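Local coordinates for FAD-binding PCMH-type domain-containing protein (Gibberella zeae, PDB 6YJO), which probably acts as an FAD-dependent oxidoreductase, carrying its flavin covalently linked to the polypeptide at two points, at residues His430-Asn433 against Gly434-Val437. Sequence-based numbering, arbitrary orientation.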
ATOM      1  N   HIS A 430      15.720  19.245  10.834  1.00102.47           N
ATOM      2  CA  HIS A 430      15.735  19.521   9.399  1.00103.08           C
ATOM      3  C   HIS A 430      14.659  18.712   8.692  1.00100.37           C
ATOM      4  O   HIS A 430      14.904  18.024   7.700  1.00 98.80           O
ATOM      5  CB  HIS A 430      17.112  19.242   8.804  1.00103.65           C
ATOM      6  CG  HIS A 430      18.197  20.099   9.375  1.00105.94           C
ATOM      7  ND1 HIS A 430      19.228  19.588  10.135  1.00105.73           N
ATOM      8  CD2 HIS A 430      18.399  21.436   9.318  1.00107.65           C
ATOM      9  CE1 HIS A 430      20.023  20.574  10.512  1.00108.28           C
ATOM     10  NE2 HIS A 430      19.541  21.705  10.030  1.00109.40           N
ATOM     11  N   ALA A 431      13.431  18.795   9.204  1.00 99.71           N
ATOM     12  CA  ALA A 431      12.327  18.072   8.581  1.00 95.78           C
ATOM     13  C   ALA A 431      11.925  18.690   7.249  1.00 91.64           C
ATOM     14  O   ALA A 431      11.561  17.962   6.321  1.00 91.02           O
ATOM     15  CB  ALA A 431      11.129  18.028   9.526  1.00 98.18           C
ATOM     16  N   ASN A 432      11.994  20.018   7.130  1.00 88.25           N
ATOM     17  CA  ASN A 432      11.571  20.691   5.908  1.00 83.66           C
ATOM     18  C   ASN A 432      12.603  20.595   4.796  1.00 79.90           C
ATOM     19  O   ASN A 432      12.264  20.874   3.642  1.00 78.32           O
ATOM     20  CB  ASN A 432      11.242  22.158   6.201  1.00 86.10           C
ATOM     21  CG  ASN A 432      10.209  22.303   7.299  1.00 87.34           C
ATOM     22  OD1 ASN A 432       9.007  22.184   7.059  1.00 87.46           O
ATOM     23  ND2 ASN A 432      10.674  22.545   8.519  1.00 88.46           N
ATOM     24  N   ASN A 433      13.846  20.212   5.105  1.00 78.50           N
ATOM     25  CA  ASN A 433      14.757  19.793   4.042  1.00 76.15           C
ATOM     26  C   ASN A 433      14.337  18.442   3.484  1.00 69.38           C
ATOM     27  O   ASN A 433      14.417  18.214   2.272  1.00 66.56           O
ATOM     28  CB  ASN A 433      16.198  19.731   4.550  1.00 78.73           C
ATOM     29  CG  ASN A 433      16.653  21.031   5.181  1.00 83.32           C
ATOM     30  OD1 ASN A 433      16.062  22.081   4.951  1.00 86.28           O
ATOM     31  ND2 ASN A 433      17.726  20.968   5.962  1.00 83.97           N
ATOM     32  N   GLY A 434      13.878  17.539   4.358  1.00 67.71           N
ATOM     33  CA  GLY A 434      13.362  16.262   3.896  1.00 65.64           C
ATOM     34  C   GLY A 434      12.156  16.404   2.985  1.00 64.86           C
ATOM     35  O   GLY A 434      12.028  15.677   1.998  1.00 63.82           O
ATOM     36  N   PHE A 435      11.251  17.338   3.308  1.00 62.87           N
ATOM     37  CA  PHE A 435      10.066  17.536   2.475  1.00 58.93           C
ATOM     38  C   PHE A 435      10.425  18.208   1.154  1.00 57.08           C
ATOM     39  O   PHE A 435       9.854  17.875   0.108  1.00 56.29           O
ATOM     40  CB  PHE A 435       9.020  18.376   3.216  1.00 60.16           C
ATOM     41  CG  PHE A 435       8.623  17.829   4.562  1.00 59.93           C
ATOM     42  CD1 PHE A 435       8.384  16.478   4.746  1.00 58.45           C
ATOM     43  CD2 PHE A 435       8.476  18.682   5.641  1.00 61.43           C
ATOM     44  CE1 PHE A 435       8.011  15.988   5.991  1.00 59.12           C
ATOM     45  CE2 PHE A 435       8.107  18.199   6.883  1.00 62.28           C
ATOM     46  CZ  PHE A 435       7.874  16.852   7.057  1.00 61.01           C
ATOM     47  N   THR A 436      11.363  19.161   1.178  1.00 58.80           N
ATOM     48  CA  THR A 436      11.714  19.892  -0.038  1.00 61.30           C
ATOM     49  C   THR A 436      12.342  18.979  -1.084  1.00 60.76           C
ATOM     50  O   THR A 436      12.025  19.081  -2.275  1.00 61.60           O
ATOM     51  CB  THR A 436      12.674  21.037   0.288  1.00 65.77           C
ATOM     52  OG1 THR A 436      12.085  21.909   1.261  1.00 68.96           O
ATOM     53  CG2 THR A 436      12.996  21.823  -0.978  1.00 67.60           C
ATOM     54  N   VAL A 437      13.244  18.089  -0.666  1.00 59.39           N
ATOM     55  CA  VAL A 437      14.028  17.327  -1.633  1.00 58.30           C
ATOM     56  C   VAL A 437      13.152  16.313  -2.359  1.00 55.03           C
ATOM     57  O   VAL A 437      13.266  16.142  -3.578  1.00 54.06           O
ATOM     58  CB  VAL A 437      15.227  16.663  -0.930  1.00 58.63           C
ATOM     59  CG1 VAL A 437      14.762  15.586   0.054  1.00 57.15           C
ATOM     60  CG2 VAL A 437      16.199  16.100  -1.955  1.00 57.36           C
TER
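Residues 430-433 run straight on into 434-437, and Ala431, Asn432 and Asn433 each accept a backbone bond from the amide four residues on: Phe435 N donates to Ala431 O, Thr436 N to Asn432 O and Val437 N to Asn433 O. The first spans 3.1 Å from Phe435 N to Ala431 O and the third 3.2 Å from Val437 N to Asn433 O, with an N-H...O angle of 155°. This is the opening of helix 431-446, with His430 in the N-cap position.

Asn432 O is gripped twice. Besides the amide of Thr436, it accepts a hydrogen bond from Thr436 OG1, 2.6 Å from Asn432 O and almost in line with the carbonyl bond, whereas Thr436 N lies well above the carbonyl plane. With OG1 beside its own backbone N (chi1 -57°), the hydroxyl is turned back toward that carbonyl. In the fold, helix 431-446 follows strand 417-423 of the seven-stranded antiparallel sheet, and its first turn lies away from the FAD site.

The Phe435 ring leans back over the first turn, CG lying beside its own backbone N. Ala431 O sits over one face, 3.2 Å from the ring plane and nearer its border than its centre, while Ala431 CB packs 4.0 Å from Phe435 CE2. The amide of Asn432 comes in at the ring's edge, with OD1 in the ring plane 3.8 Å from Phe435 CD2, and the two flat groups are turned 77° apart. Beyond the helix, Phe435 meets Tyr346 edge-to-face and touches Arg64 and Gln464, joining this helix start to strand 346-352 and neighbouring loops.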